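PDB 6OYC: glycosylation Associate Protein 1 from Streptococcus agalactiae serotype V, which probably acts within the Gap123 complex of the accessory Sec system, linking glycosylation of exported surface proteins to their secretion. Local coordinates for residues Glu47-Val52 / His221-Lys226; Phe77-Glu82 / Arg213-Thr218; Leu96-Gly101 / Val111-Ser116; Asp284-Leu289 / Lys295-Val300. All coordinates share one frame; numbering follows the deposited sequence.

Contact 1. Residues Glu47-Val52 / His221-Lys226; sequences ESRLVV and HKEVSK
R49 and E223 meet through a single pair of charged atoms: R49 NH2 lies 3.4 Å from E223 OE1, a salt bridge without hydrogen-bond geometry. The two side chains cross at about a right angle, and the guanidinium and carboxylate planes are turned 74° apart. The groups are therefore not laid side by side as a two-pronged pair, and the attraction is chiefly electrostatic. The next nearest atom is E223 CB, 4.0 Å from R49 NH2.

The torsions explain the reach. With CG trans to the backbone N (chi1 174°), the R49 chain extends from the strand before it bends at chi3, carrying the guanidinium across to the helix end. E223 bends at chi2, which keeps its carboxylate close to its own backbone. Arginine suits this place because it has N-H groups for more than one partner: while NH2 faces E223, NE bonds to the hydroxyl of Y219, one turn back on the same helix. E223 belongs to the last turn of helix 208-223, where a nearby cation may offset the unfavourable placing of an anion at a helix C-terminus.

Behind this polar layer V51 and V224 both pack on Y219, and V224, the first residue to leave helical angles, also touches H3. Strand 48-52 is held by backbone bonds to F2 and F4 of strand 2-5, to Y74 of strand 73-75 and to G72 just before it. It thus lies within the seven-stranded parallel sheet, and helix 208-223 leads into strand 229-233 of that sheet, a Rossmann-like alpha/beta layout consistent with the GT-B clan.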
loop_
_atom_site.group_PDB
_atom_site.type_symbol
_atom_site.label_atom_id
_atom_site.label_comp_id
_atom_site.label_asym_id
_atom_site.label_seq_id
_atom_site.Cartn_x
_atom_site.Cartn_y
_atom_site.Cartn_z
ATOM N N GLU A 47 -11.603 8.522 -19.518
ATOM C CA GLU A 47 -10.219 8.524 -19.963
ATOM C C GLU A 47 -9.353 9.103 -18.852
ATOM O O GLU A 47 -9.664 10.161 -18.302
ATOM C CB GLU A 47 -10.083 9.348 -21.244
ATOM C CG GLU A 47 -9.275 8.685 -22.353
ATOM C CD GLU A 47 -9.879 7.370 -22.841
ATOM O OE1 GLU A 47 -9.188 6.331 -22.742
ATOM O OE2 GLU A 47 -11.035 7.370 -23.331
ATOM N N SER A 48 -8.284 8.401 -18.491
ATOM C CA SER A 48 -7.463 8.897 -17.402
ATOM C C SER A 48 -6.032 8.413 -17.559
ATOM O O SER A 48 -5.751 7.448 -18.271
ATOM C CB SER A 48 -8.026 8.482 -16.043
ATOM O OG SER A 48 -8.118 7.090 -15.961
ATOM N N ARG A 49 -5.127 9.110 -16.881
ATOM C CA ARG A 49 -3.718 8.769 -16.915
ATOM C C ARG A 49 -3.107 9.076 -15.557
ATOM O O ARG A 49 -3.521 10.013 -14.869
ATOM C CB ARG A 49 -2.984 9.535 -18.024
ATOM C CG ARG A 49 -1.488 9.335 -18.024
ATOM C CD ARG A 49 -0.918 9.461 -19.421
ATOM N NE ARG A 49 -0.970 10.828 -19.872
ATOM C CZ ARG A 49 -1.533 11.236 -21.000
ATOM N NH1 ARG A 49 -2.096 10.371 -21.836
ATOM N NH2 ARG A 49 -1.523 12.532 -21.281
ATOM N N LEU A 50 -2.122 8.269 -15.177
ATOM C CA LEU A 50 -1.386 8.458 -13.938
ATOM C C LEU A 50 -0.134 9.288 -14.205
ATOM O O LEU A 50 0.533 9.106 -15.224
ATOM C CB LEU A 50 -1.020 7.094 -13.355
ATOM C CG LEU A 50 -0.531 6.976 -11.917
ATOM C CD1 LEU A 50 -1.665 7.083 -10.923
ATOM C CD2 LEU A 50 0.193 5.631 -11.779
ATOM N N VAL A 51 0.169 10.214 -13.300
ATOM C CA VAL A 51 1.312 11.113 -13.445
ATOM C C VAL A 51 2.175 10.908 -12.206
ATOM O O VAL A 51 1.851 11.420 -11.124
ATOM C CB VAL A 51 0.893 12.586 -13.595
ATOM C CG1 VAL A 51 2.113 13.474 -13.726
ATOM C CG2 VAL A 51 -0.073 12.790 -14.790
ATOM N N VAL A 52 3.283 10.187 -12.366
ATOM C CA VAL A 52 4.087 9.697 -11.246
ATOM C C VAL A 52 5.321 10.573 -11.124
ATOM O O VAL A 52 6.133 10.642 -12.054
ATOM C CB VAL A 52 4.477 8.221 -11.439
ATOM C CG1 VAL A 52 5.396 7.749 -10.302
ATOM C CG2 VAL A 52 3.222 7.363 -11.510
ATOM N N HIS A 221 2.082 21.822 -19.283
ATOM C CA HIS A 221 2.019 22.609 -20.508
ATOM C C HIS A 221 1.633 21.753 -21.710
ATOM O O HIS A 221 0.732 22.112 -22.475
ATOM C CB HIS A 221 3.361 23.298 -20.748
ATOM C CG HIS A 221 3.377 24.170 -21.967
ATOM N ND1 HIS A 221 2.533 25.251 -22.119
ATOM C CD2 HIS A 221 4.128 24.115 -23.093
ATOM C CE1 HIS A 221 2.769 25.828 -23.284
ATOM N NE2 HIS A 221 3.733 25.160 -23.894
ATOM N N LYS A 222 2.287 20.604 -21.889
ATOM C CA LYS A 222 2.089 19.858 -23.130
ATOM C C LYS A 222 0.888 18.926 -23.094
ATOM O O LYS A 222 0.297 18.664 -24.143
ATOM C CB LYS A 222 3.326 19.025 -23.467
ATOM C CG LYS A 222 4.589 19.810 -23.742
ATOM C CD LYS A 222 5.678 18.868 -24.262
ATOM C CE LYS A 222 5.563 18.633 -25.765
ATOM N NZ LYS A 222 6.615 17.699 -26.275
ATOM N N GLU A 223 0.529 18.379 -21.930
ATOM C CA GLU A 223 -0.334 17.202 -21.911
ATOM C C GLU A 223 -1.704 17.426 -21.293
ATOM O O GLU A 223 -2.589 16.581 -21.477
ATOM C CB GLU A 223 0.360 16.054 -21.168
ATOM C CG GLU A 223 1.692 15.680 -21.796
ATOM C CD GLU A 223 1.505 15.028 -23.151
ATOM O OE1 GLU A 223 0.425 14.424 -23.363
ATOM O OE2 GLU A 223 2.423 15.107 -23.995
ATOM N N VAL A 224 -1.903 18.513 -20.565
ATOM C CA VAL A 224 -3.174 18.786 -19.911
ATOM C C VAL A 224 -3.935 19.768 -20.786
ATOM O O VAL A 224 -3.434 20.853 -21.096
ATOM C CB VAL A 224 -2.962 19.337 -18.492
ATOM C CG1 VAL A 224 -4.285 19.581 -17.806
ATOM C CG2 VAL A 224 -2.118 18.359 -17.681
ATOM N N SER A 225 -5.124 19.391 -21.213
ATOM C CA SER A 225 -5.908 20.343 -21.969
ATOM C C SER A 225 -6.706 21.231 -21.018
ATOM O O SER A 225 -6.941 20.891 -19.856
ATOM C CB SER A 225 -6.841 19.623 -22.937
ATOM O OG SER A 225 -8.030 20.371 -23.086
ATOM N N LYS A 226 -7.132 22.381 -21.539
ATOM C CA LYS A 226 -7.917 23.318 -20.745
ATOM C C LYS A 226 -9.209 22.686 -20.239
ATOM O O LYS A 226 -9.751 23.115 -19.215
ATOM C CB LYS A 226 -8.215 24.575 -21.565
ATOM C CG LYS A 226 -7.066 25.023 -22.472
ATOM C CD LYS A 226 -7.169 24.435 -23.870
ATOM C CE LYS A 226 -5.813 24.362 -24.524
ATOM N NZ LYS A 226 -5.831 23.377 -25.624
#

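Contact 2. Residues Phe77-Glu82 / Arg213-Thr218; sequences FDDIQE and REKYLT
The ionic part of the contact joins D79 and K215. K215 NZ donates a hydrogen bond to D79 OD2 at 3.0 Å, within a salt bridge. The ammonium comes from above the carboxylate, 56° out of its plane, and K215 NZ sits 3.5 Å from D79 OD1, so the pairing is lopsided toward OD2. That same oxygen receives a second bond from the hydroxyl of Y74, and the two partners together restrain the aspartate's rotation.

The apolar part uses the same lysine. Its chi1 of -64° sets the methylene K215 CG 4.0 Å from I80 CG1, and bends at chi2 and chi3 turn the rest of the chain so that the amine reaches D79. Lysine thus serves both a buried isoleucine and a more exposed acid, a division its long aliphatic stem makes possible.

In the backbone, helix 76-80 ends in a Schellman motif: E82 has positive phi (61°), and two bonds return into the last turn, from Q81 N to F77 O and from E82 N to D79 O.

The short helix 76-80 rests against helix 208-223. I80 also packs on L211 of that helix and on I178 and M179 of strand 177-182, while F77 reaches I208 and I212 on the longer helix.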
loop_
_atom_site.group_PDB
_atom_site.type_symbol
_atom_site.label_atom_id
_atom_site.label_comp_id
_atom_site.label_asym_id
_atom_site.label_seq_id
_atom_site.Cartn_x
_atom_site.Cartn_y
_atom_site.Cartn_z
ATOM N N PHE A 77 10.596 10.219 -13.997
ATOM C CA PHE A 77 11.941 9.645 -14.032
ATOM C C PHE A 77 12.169 8.810 -15.282
ATOM O O PHE A 77 13.282 8.795 -15.809
ATOM C CB PHE A 77 12.213 8.820 -12.771
ATOM C CG PHE A 77 12.695 9.658 -11.618
ATOM C CD1 PHE A 77 11.797 10.458 -10.909
ATOM C CD2 PHE A 77 14.043 9.684 -11.274
ATOM C CE1 PHE A 77 12.221 11.233 -9.853
ATOM C CE2 PHE A 77 14.478 10.462 -10.217
ATOM C CZ PHE A 77 13.565 11.249 -9.509
ATOM N N ASP A 78 11.139 8.102 -15.765
ATOM C CA ASP A 78 11.222 7.436 -17.066
ATOM C C ASP A 78 11.611 8.430 -18.165
ATOM O O ASP A 78 12.471 8.149 -19.008
ATOM C CB ASP A 78 9.881 6.772 -17.398
ATOM C CG ASP A 78 9.713 5.387 -16.752
ATOM O OD1 ASP A 78 10.386 5.055 -15.751
ATOM O OD2 ASP A 78 8.878 4.625 -17.258
ATOM N N ASP A 79 10.969 9.596 -18.165
ATOM C CA ASP A 79 11.286 10.669 -19.109
ATOM C C ASP A 79 12.739 11.120 -18.965
ATOM O O ASP A 79 13.509 11.117 -19.930
ATOM C CB ASP A 79 10.319 11.825 -18.839
ATOM C CG ASP A 79 10.418 12.953 -19.855
ATOM O OD1 ASP A 79 11.368 12.998 -20.657
ATOM O OD2 ASP A 79 9.518 13.817 -19.824
ATOM N N ILE A 80 13.124 11.522 -17.756
ATOM C CA ILE A 80 14.509 11.897 -17.488
ATOM C C ILE A 80 15.469 10.838 -18.011
ATOM O O ILE A 80 16.410 11.138 -18.752
ATOM C CB ILE A 80 14.707 12.125 -15.984
ATOM C CG1 ILE A 80 13.828 13.282 -15.523
ATOM C CG2 ILE A 80 16.183 12.347 -15.654
ATOM C CD1 ILE A 80 13.906 13.516 -14.039
ATOM N N GLN A 81 15.247 9.581 -17.628
ATOM C CA GLN A 81 16.234 8.539 -17.874
ATOM C C GLN A 81 16.217 8.005 -19.301
ATOM O O GLN A 81 16.996 7.094 -19.589
ATOM C CB GLN A 81 16.029 7.381 -16.892
ATOM C CG GLN A 81 16.385 7.719 -15.447
ATOM C CD GLN A 81 16.118 6.561 -14.524
ATOM O OE1 GLN A 81 15.101 6.544 -13.815
ATOM N NE2 GLN A 81 17.014 5.556 -14.546
ATOM N N GLU A 82 15.355 8.533 -20.184
ATOM C CA GLU A 82 15.335 8.167 -21.614
ATOM C C GLU A 82 15.046 6.684 -21.797
ATOM O O GLU A 82 15.665 6.000 -22.621
ATOM C CB GLU A 82 16.638 8.555 -22.324
ATOM C CG GLU A 82 16.833 10.048 -22.371
ATOM C CD GLU A 82 18.174 10.467 -22.952
ATOM O OE1 GLU A 82 18.897 9.616 -23.522
ATOM O OE2 GLU A 82 18.502 11.662 -22.814
ATOM N N ARG A 213 9.930 19.539 -10.447
ATOM C CA ARG A 213 9.007 20.631 -10.763
ATOM C C ARG A 213 9.090 20.974 -12.239
ATOM O O ARG A 213 8.061 21.166 -12.902
ATOM C CB ARG A 213 9.296 21.882 -9.908
ATOM C CG ARG A 213 9.194 21.657 -8.394
ATOM C CD ARG A 213 9.058 22.950 -7.550
ATOM N NE ARG A 213 10.193 23.879 -7.630
ATOM C CZ ARG A 213 11.327 23.773 -6.928
ATOM N NH1 ARG A 213 11.505 22.756 -6.098
ATOM N NH2 ARG A 213 12.299 24.684 -7.066
ATOM N N GLU A 214 10.311 21.011 -12.775
ATOM C CA GLU A 214 10.504 21.388 -14.178
ATOM C C GLU A 214 9.842 20.376 -15.103
ATOM O O GLU A 214 9.095 20.745 -16.017
ATOM C CB GLU A 214 12.000 21.512 -14.494
ATOM C CG GLU A 214 12.282 21.669 -15.979
ATOM C CD GLU A 214 13.762 21.770 -16.310
ATOM O OE1 GLU A 214 14.547 22.341 -15.518
ATOM O OE2 GLU A 214 14.141 21.261 -17.383
ATOM N N LYS A 215 10.082 19.083 -14.856
ATOM C CA LYS A 215 9.427 18.057 -15.661
ATOM C C LYS A 215 7.909 18.126 -15.520
ATOM O O LYS A 215 7.186 18.004 -16.513
ATOM C CB LYS A 215 9.948 16.672 -15.279
ATOM C CG LYS A 215 11.420 16.482 -15.564
ATOM C CD LYS A 215 11.734 16.807 -17.022
ATOM C CE LYS A 215 11.160 15.768 -17.967
ATOM N NZ LYS A 215 11.158 16.233 -19.399
ATOM N N TYR A 216 7.397 18.355 -14.305
ATOM C CA TYR A 216 5.943 18.419 -14.152
ATOM C C TYR A 216 5.351 19.600 -14.921
ATOM O O TYR A 216 4.328 19.465 -15.609
ATOM C CB TYR A 216 5.530 18.511 -12.687
ATOM C CG TYR A 216 4.043 18.726 -12.593
ATOM C CD1 TYR A 216 3.162 17.719 -12.964
ATOM C CD2 TYR A 216 3.511 19.946 -12.192
ATOM C CE1 TYR A 216 1.793 17.896 -12.907
ATOM C CE2 TYR A 216 2.137 20.140 -12.127
ATOM C CZ TYR A 216 1.279 19.109 -12.494
ATOM O OH TYR A 216 -0.094 19.269 -12.449
ATOM N N LEU A 217 5.960 20.782 -14.795
ATOM C CA LEU A 217 5.378 21.927 -15.483
ATOM C C LEU A 217 5.406 21.725 -16.994
ATOM O O LEU A 217 4.461 22.113 -17.688
ATOM C CB LEU A 217 6.086 23.212 -15.061
ATOM C CG LEU A 217 5.936 23.451 -13.553
ATOM C CD1 LEU A 217 6.669 24.707 -13.115
ATOM C CD2 LEU A 217 4.473 23.484 -13.102
ATOM N N THR A 218 6.435 21.056 -17.514
ATOM C CA THR A 218 6.410 20.691 -18.925
ATOM C C THR A 218 5.242 19.761 -19.236
ATOM O O THR A 218 4.552 19.948 -20.249
ATOM C CB THR A 218 7.728 20.037 -19.330
ATOM O OG1 THR A 218 8.796 20.985 -19.212
ATOM C CG2 THR A 218 7.644 19.536 -20.762
#

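Contact 3. Residues Leu96-Gly101 / Val111-Ser116; sequences LNWPEG and VLVKKS
W98 and V113 make the apolar part of this contact. Both valine methyls lie over one face of the indole: V113 CG1 is 3.9 Å from W98 CE3, and V113 CG2 forms a CH-pi contact 4.1 Å from the centroid of the six-membered ring, only 16° off its normal. A chi1 of -178°, with CG1 trans to the backbone N and CG2 trans to the carbonyl carbon, turns both methyls of the branched valine onto the indole face. A broad, flat tryptophan suits such a partner. Its opposite face meets CB of L96, which leaves the indole sandwiched between the two aliphatic groups, and its NE1 is satisfied by the carbonyl O of F93.

The polar part lies farther along the chain. K115, bent at chi2 and chi4, swings its amine to the carbonyl of E100. The modelled separation of K115 NZ and E100 O, 2.4 Å, is too short to be trusted, so the hydrogen bond is plausible but its length doubtful. Beside it the lysine stem brushes the next peptide, with K115 CD 3.7 Å from G101 O. G101 has positive phi (80°), a conformation glycine accepts readily.

One water bridges the segments, donating to G101 O at 3.1 Å and accepting from S116 N at 2.9 Å.

Strand 111-115 is the second in the large antiparallel sheet, between strands 103-106 and 118-125. Loop 96-101, which precedes strand 103-106, lies across the sheet: W98 also touches A121 of strand 118-125 and I134 and Y136 of strand 131-138, and P99 joins it on Y136.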
loop_
_atom_site.group_PDB
_atom_site.type_symbol
_atom_site.label_atom_id
_atom_site.label_comp_id
_atom_site.label_asym_id
_atom_site.label_seq_id
_atom_site.Cartn_x
_atom_site.Cartn_y
_atom_site.Cartn_z
ATOM N N LEU A 96 24.924 -13.063 -14.004
ATOM C CA LEU A 96 25.659 -11.808 -14.041
ATOM C C LEU A 96 27.168 -12.070 -14.011
ATOM O O LEU A 96 27.641 -13.187 -13.725
ATOM C CB LEU A 96 25.265 -10.919 -12.869
ATOM C CG LEU A 96 23.769 -10.610 -12.851
ATOM C CD1 LEU A 96 23.376 -9.782 -11.650
ATOM C CD2 LEU A 96 23.398 -9.907 -14.140
ATOM N N ASN A 97 27.933 -11.012 -14.295
ATOM C CA ASN A 97 29.390 -11.121 -14.370
ATOM C C ASN A 97 29.998 -11.034 -12.968
ATOM O O ASN A 97 30.718 -10.100 -12.622
ATOM C CB ASN A 97 29.959 -10.061 -15.303
ATOM C CG ASN A 97 29.726 -10.389 -16.757
ATOM O OD1 ASN A 97 29.778 -11.538 -17.156
ATOM N ND2 ASN A 97 29.441 -9.383 -17.551
ATOM N N TRP A 98 29.676 -12.048 -12.148
ATOM C CA TRP A 98 30.269 -12.168 -10.824
ATOM C C TRP A 98 31.776 -12.390 -10.947
ATOM O O TRP A 98 32.247 -12.876 -11.974
ATOM C CB TRP A 98 29.620 -13.330 -10.066
ATOM C CG TRP A 98 28.139 -13.133 -9.850
ATOM C CD1 TRP A 98 27.115 -13.837 -10.429
ATOM C CD2 TRP A 98 27.524 -12.143 -9.014
ATOM N NE1 TRP A 98 25.904 -13.350 -9.999
ATOM C CE2 TRP A 98 26.128 -12.312 -9.129
ATOM C CE3 TRP A 98 28.020 -11.137 -8.175
ATOM C CZ2 TRP A 98 25.218 -11.510 -8.429
ATOM C CZ3 TRP A 98 27.120 -10.334 -7.488
ATOM C CH2 TRP A 98 25.731 -10.534 -7.611
ATOM N N PRO A 99 32.555 -12.038 -9.923
ATOM C CA PRO A 99 33.949 -12.512 -9.879
ATOM C C PRO A 99 33.980 -14.029 -10.017
ATOM O O PRO A 99 33.099 -14.729 -9.513
ATOM C CB PRO A 99 34.445 -12.064 -8.499
ATOM C CG PRO A 99 33.473 -10.983 -8.053
ATOM C CD PRO A 99 32.166 -11.307 -8.701
ATOM N N GLU A 100 34.987 -14.540 -10.725
ATOM C CA GLU A 100 35.095 -15.982 -10.920
ATOM C C GLU A 100 35.086 -16.723 -9.587
ATOM O O GLU A 100 35.683 -16.277 -8.606
ATOM C CB GLU A 100 36.372 -16.337 -11.687
ATOM C CG GLU A 100 36.299 -17.678 -12.457
ATOM C CD GLU A 100 36.043 -17.496 -13.964
ATOM O OE1 GLU A 100 36.038 -18.514 -14.695
ATOM O OE2 GLU A 100 35.845 -16.341 -14.420
ATOM N N GLY A 101 34.391 -17.852 -9.559
ATOM C CA GLY A 101 34.416 -18.719 -8.400
ATOM C C GLY A 101 33.529 -18.330 -7.234
ATOM O O GLY A 101 33.676 -18.917 -6.154
ATOM N N VAL A 111 19.716 -14.288 -1.194
ATOM C CA VAL A 111 20.874 -15.080 -1.607
ATOM C C VAL A 111 22.144 -14.322 -1.242
ATOM O O VAL A 111 22.253 -13.118 -1.496
ATOM C CB VAL A 111 20.839 -15.409 -3.114
ATOM C CG1 VAL A 111 22.112 -16.102 -3.505
ATOM C CG2 VAL A 111 19.655 -16.329 -3.443
ATOM N N LEU A 112 23.088 -15.021 -0.618
ATOM C CA LEU A 112 24.423 -14.492 -0.375
ATOM C C LEU A 112 25.380 -14.934 -1.480
ATOM O O LEU A 112 25.475 -16.131 -1.788
ATOM C CB LEU A 112 24.944 -14.953 0.984
ATOM C CG LEU A 112 24.047 -14.463 2.121
ATOM C CD1 LEU A 112 24.403 -15.164 3.447
ATOM C CD2 LEU A 112 24.140 -12.927 2.240
ATOM N N VAL A 113 26.069 -13.963 -2.080
ATOM C CA VAL A 113 27.157 -14.209 -3.018
ATOM C C VAL A 113 28.467 -13.983 -2.270
ATOM O O VAL A 113 28.771 -12.853 -1.861
ATOM C CB VAL A 113 27.064 -13.294 -4.238
ATOM C CG1 VAL A 113 28.201 -13.605 -5.225
ATOM C CG2 VAL A 113 25.708 -13.437 -4.882
ATOM N N LYS A 114 29.244 -15.056 -2.100
ATOM C CA LYS A 114 30.508 -15.033 -1.377
ATOM C C LYS A 114 31.608 -15.602 -2.256
ATOM O O LYS A 114 31.351 -16.339 -3.214
ATOM C CB LYS A 114 30.451 -15.837 -0.061
ATOM C CG LYS A 114 29.443 -15.298 0.992
ATOM C CD LYS A 114 29.710 -15.808 2.423
ATOM C CE LYS A 114 28.528 -15.462 3.345
ATOM N NZ LYS A 114 28.845 -15.266 4.804
ATOM N N LYS A 115 32.844 -15.261 -1.898
ATOM C CA LYS A 115 34.040 -15.766 -2.567
ATOM C C LYS A 115 35.016 -16.183 -1.470
ATOM O O LYS A 115 35.562 -15.327 -0.761
ATOM C CB LYS A 115 34.624 -14.696 -3.504
ATOM C CG LYS A 115 35.966 -14.999 -4.159
ATOM C CD LYS A 115 35.969 -16.305 -4.943
ATOM C CE LYS A 115 37.304 -16.509 -5.695
ATOM N NZ LYS A 115 37.345 -15.690 -6.927
ATOM N N SER A 116 35.193 -17.493 -1.296
ATOM C CA SER A 116 36.007 -18.056 -0.211
ATOM C C SER A 116 35.741 -17.370 1.127
ATOM O O SER A 116 36.655 -16.927 1.818
ATOM C CB SER A 116 37.493 -17.991 -0.549
ATOM O OG SER A 116 37.705 -18.369 -1.897
HETATM O O HOH W 1 33.761 -19.185 -3.103
#

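Contact 4. Residues Asp284-Leu289 / Lys295-Val300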
loop_
_atom_site.group_PDB
_atom_site.type_symbol
_atom_site.label_atom_id
_atom_site.label_comp_id
_atom_site.label_asym_id
_atom_site.label_seq_id
_atom_site.Cartn_x
_atom_site.Cartn_y
_atom_site.Cartn_z
ATOM N N ASP A 284 -16.158 12.448 9.120
ATOM C CA ASP A 284 -15.781 13.486 10.083
ATOM C C ASP A 284 -14.858 14.523 9.439
ATOM O O ASP A 284 -15.084 15.733 9.572
ATOM C CB ASP A 284 -15.149 12.888 11.358
ATOM C CG ASP A 284 -14.094 11.799 11.083
ATOM O OD1 ASP A 284 -13.737 11.560 9.913
ATOM O OD2 ASP A 284 -13.604 11.175 12.055
ATOM N N ILE A 285 -13.828 14.072 8.711
ATOM C CA ILE A 285 -12.971 15.015 7.994
ATOM C C ILE A 285 -13.797 15.829 7.008
ATOM O O ILE A 285 -13.619 17.047 6.877
ATOM C CB ILE A 285 -11.820 14.277 7.284
ATOM C CG1 ILE A 285 -10.821 13.690 8.292
ATOM C CG2 ILE A 285 -11.100 15.205 6.333
ATOM C CD1 ILE A 285 -9.457 13.331 7.673
ATOM N N ALA A 286 -14.713 15.167 6.292
ATOM C CA ALA A 286 -15.543 15.879 5.327
ATOM C C ALA A 286 -16.273 17.025 5.996
ATOM O O ALA A 286 -16.336 18.137 5.449
ATOM C CB ALA A 286 -16.548 14.929 4.676
ATOM N N ALA A 287 -16.798 16.771 7.201
ATOM C CA ALA A 287 -17.553 17.767 7.944
ATOM C C ALA A 287 -16.673 18.938 8.351
ATOM O O ALA A 287 -17.066 20.104 8.199
ATOM C CB ALA A 287 -18.197 17.122 9.172
ATOM N N GLN A 288 -15.479 18.657 8.884
ATOM C CA GLN A 288 -14.558 19.754 9.176
ATOM C C GLN A 288 -14.281 20.587 7.934
ATOM O O GLN A 288 -14.283 21.821 7.994
ATOM C CB GLN A 288 -13.244 19.233 9.747
ATOM C CG GLN A 288 -13.304 18.650 11.151
ATOM C CD GLN A 288 -11.949 18.115 11.577
ATOM O OE1 GLN A 288 -11.632 16.949 11.340
ATOM N NE2 GLN A 288 -11.132 18.972 12.183
ATOM N N LEU A 289 -14.037 19.931 6.799
ATOM C CA LEU A 289 -13.778 20.663 5.563
ATOM C C LEU A 289 -14.967 21.539 5.187
ATOM O O LEU A 289 -14.819 22.749 4.986
ATOM C CB LEU A 289 -13.454 19.687 4.438
ATOM C CG LEU A 289 -11.997 19.241 4.424
ATOM C CD1 LEU A 289 -11.835 18.049 3.509
ATOM C CD2 LEU A 289 -11.121 20.399 3.977
ATOM N N LYS A 295 -16.637 24.708 -0.489
ATOM C CA LYS A 295 -16.268 23.905 -1.640
ATOM C C LYS A 295 -17.101 22.639 -1.606
ATOM O O LYS A 295 -17.437 22.143 -0.524
ATOM C CB LYS A 295 -14.779 23.521 -1.640
ATOM C CG LYS A 295 -13.810 24.656 -1.918
ATOM C CD LYS A 295 -13.905 25.128 -3.357
ATOM C CE LYS A 295 -12.915 26.257 -3.585
ATOM N NZ LYS A 295 -12.823 26.677 -5.011
ATOM N N PRO A 296 -17.445 22.093 -2.766
ATOM C CA PRO A 296 -18.036 20.747 -2.782
ATOM C C PRO A 296 -17.062 19.756 -2.152
ATOM O O PRO A 296 -15.900 19.657 -2.552
ATOM C CB PRO A 296 -18.265 20.472 -4.275
ATOM C CG PRO A 296 -18.086 21.819 -4.973
ATOM C CD PRO A 296 -17.181 22.625 -4.115
ATOM N N VAL A 297 -17.526 19.064 -1.119
ATOM C CA VAL A 297 -16.769 18.016 -0.441
ATOM C C VAL A 297 -17.564 16.734 -0.643
ATOM O O VAL A 297 -18.689 16.621 -0.146
ATOM C CB VAL A 297 -16.572 18.319 1.055
ATOM C CG1 VAL A 297 -15.872 17.183 1.760
ATOM C CG2 VAL A 297 -15.803 19.635 1.264
ATOM N N VAL A 298 -17.012 15.782 -1.390
ATOM C CA VAL A 298 -17.708 14.539 -1.697
ATOM C C VAL A 298 -17.042 13.390 -0.946
ATOM O O VAL A 298 -15.820 13.195 -1.035
ATOM C CB VAL A 298 -17.746 14.253 -3.204
ATOM C CG1 VAL A 298 -18.437 12.890 -3.443
ATOM C CG2 VAL A 298 -18.469 15.370 -3.944
ATOM N N HIS A 299 -17.852 12.619 -0.220
ATOM C CA HIS A 299 -17.356 11.489 0.549
ATOM C C HIS A 299 -17.236 10.278 -0.366
ATOM O O HIS A 299 -18.189 9.917 -1.066
ATOM C CB HIS A 299 -18.290 11.208 1.730
ATOM C CG HIS A 299 -18.059 9.888 2.403
ATOM N ND1 HIS A 299 -16.889 9.582 3.071
ATOM C CD2 HIS A 299 -18.863 8.806 2.540
ATOM C CE1 HIS A 299 -16.979 8.363 3.574
ATOM N NE2 HIS A 299 -18.167 7.873 3.267
ATOM N N VAL A 300 -16.050 9.675 -0.392
ATOM C CA VAL A 300 -15.782 8.503 -1.218
ATOM C C VAL A 300 -15.203 7.432 -0.304
ATOM O O VAL A 300 -14.037 7.521 0.098
ATOM C CB VAL A 300 -14.832 8.815 -2.387
ATOM C CG1 VAL A 300 -14.368 7.533 -3.083
ATOM C CG2 VAL A 300 -15.498 9.766 -3.409
#
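A286 and V297 bring the two backbones closest, their CA atoms 6.3 Å apart, where the helix of a beta-alpha-beta crossover lies against its second strand. The unit runs from strand 277-280 through helix 283-292 to strand 297-299. Regular helical bonds such as L289 N to I285 O (2.9 Å) keep A286 and L289 on one side of the helix, three residues apart and both pointing to the strand. No hydrogen bond links the two segments; within the sheet, V298 is bonded through its backbone to I278 and C280.

V297 makes the close apolar contacts with its two methyls. One, CG1, approaches A286 CB at 3.7 Å and also comes 3.8 Å from A286 CA. The other, CG2, reaches the next turn, 3.9 Å from L289 CB. The torsion, chi1 176° with CG1 trans to the backbone N, directs one methyl to A286 and the other to L289. Alanine suits the nearest point, since its small methyl allows the helix to settle close to the strand. L289 gives only its CB to V297, while the residue also packs on I278 and on V265 and L266 of helix 262-267. A beta-branched valine is at home in an extended strand, and V298 points from the other side of the sheet to I510 of helix 505-512.

D284, near the start of the helix, is paired with R282 through OD2, while its OD1 receives the backbone N of I285 at 2.8 Å, a bent bond of 135° that arrives on the anti side, 34° out of the carboxylate plane.

Overall arrangement
Contacts 1 and 2 lie close together, their centres about 13 Å apart, for both use helix 208-223: contact 1 its C-terminal end, contact 2 an earlier part. Contact 4 reaches the same seven-stranded parallel sheet as contact 1, but at edge strand 297-299, its centre about 26 Å from that of contact 1. Contact 3 stands apart in the ten-stranded antiparallel sheet, about 57 Å between centres from contact 4. Along the chain, contact 1 encloses contact 2, which encloses contact 3, and contact 4 follows. The antiparallel sheet is thus an insertion within the alpha/beta domain, and helix 208-223 brings the chain back to strand 229-233 of the parallel sheet.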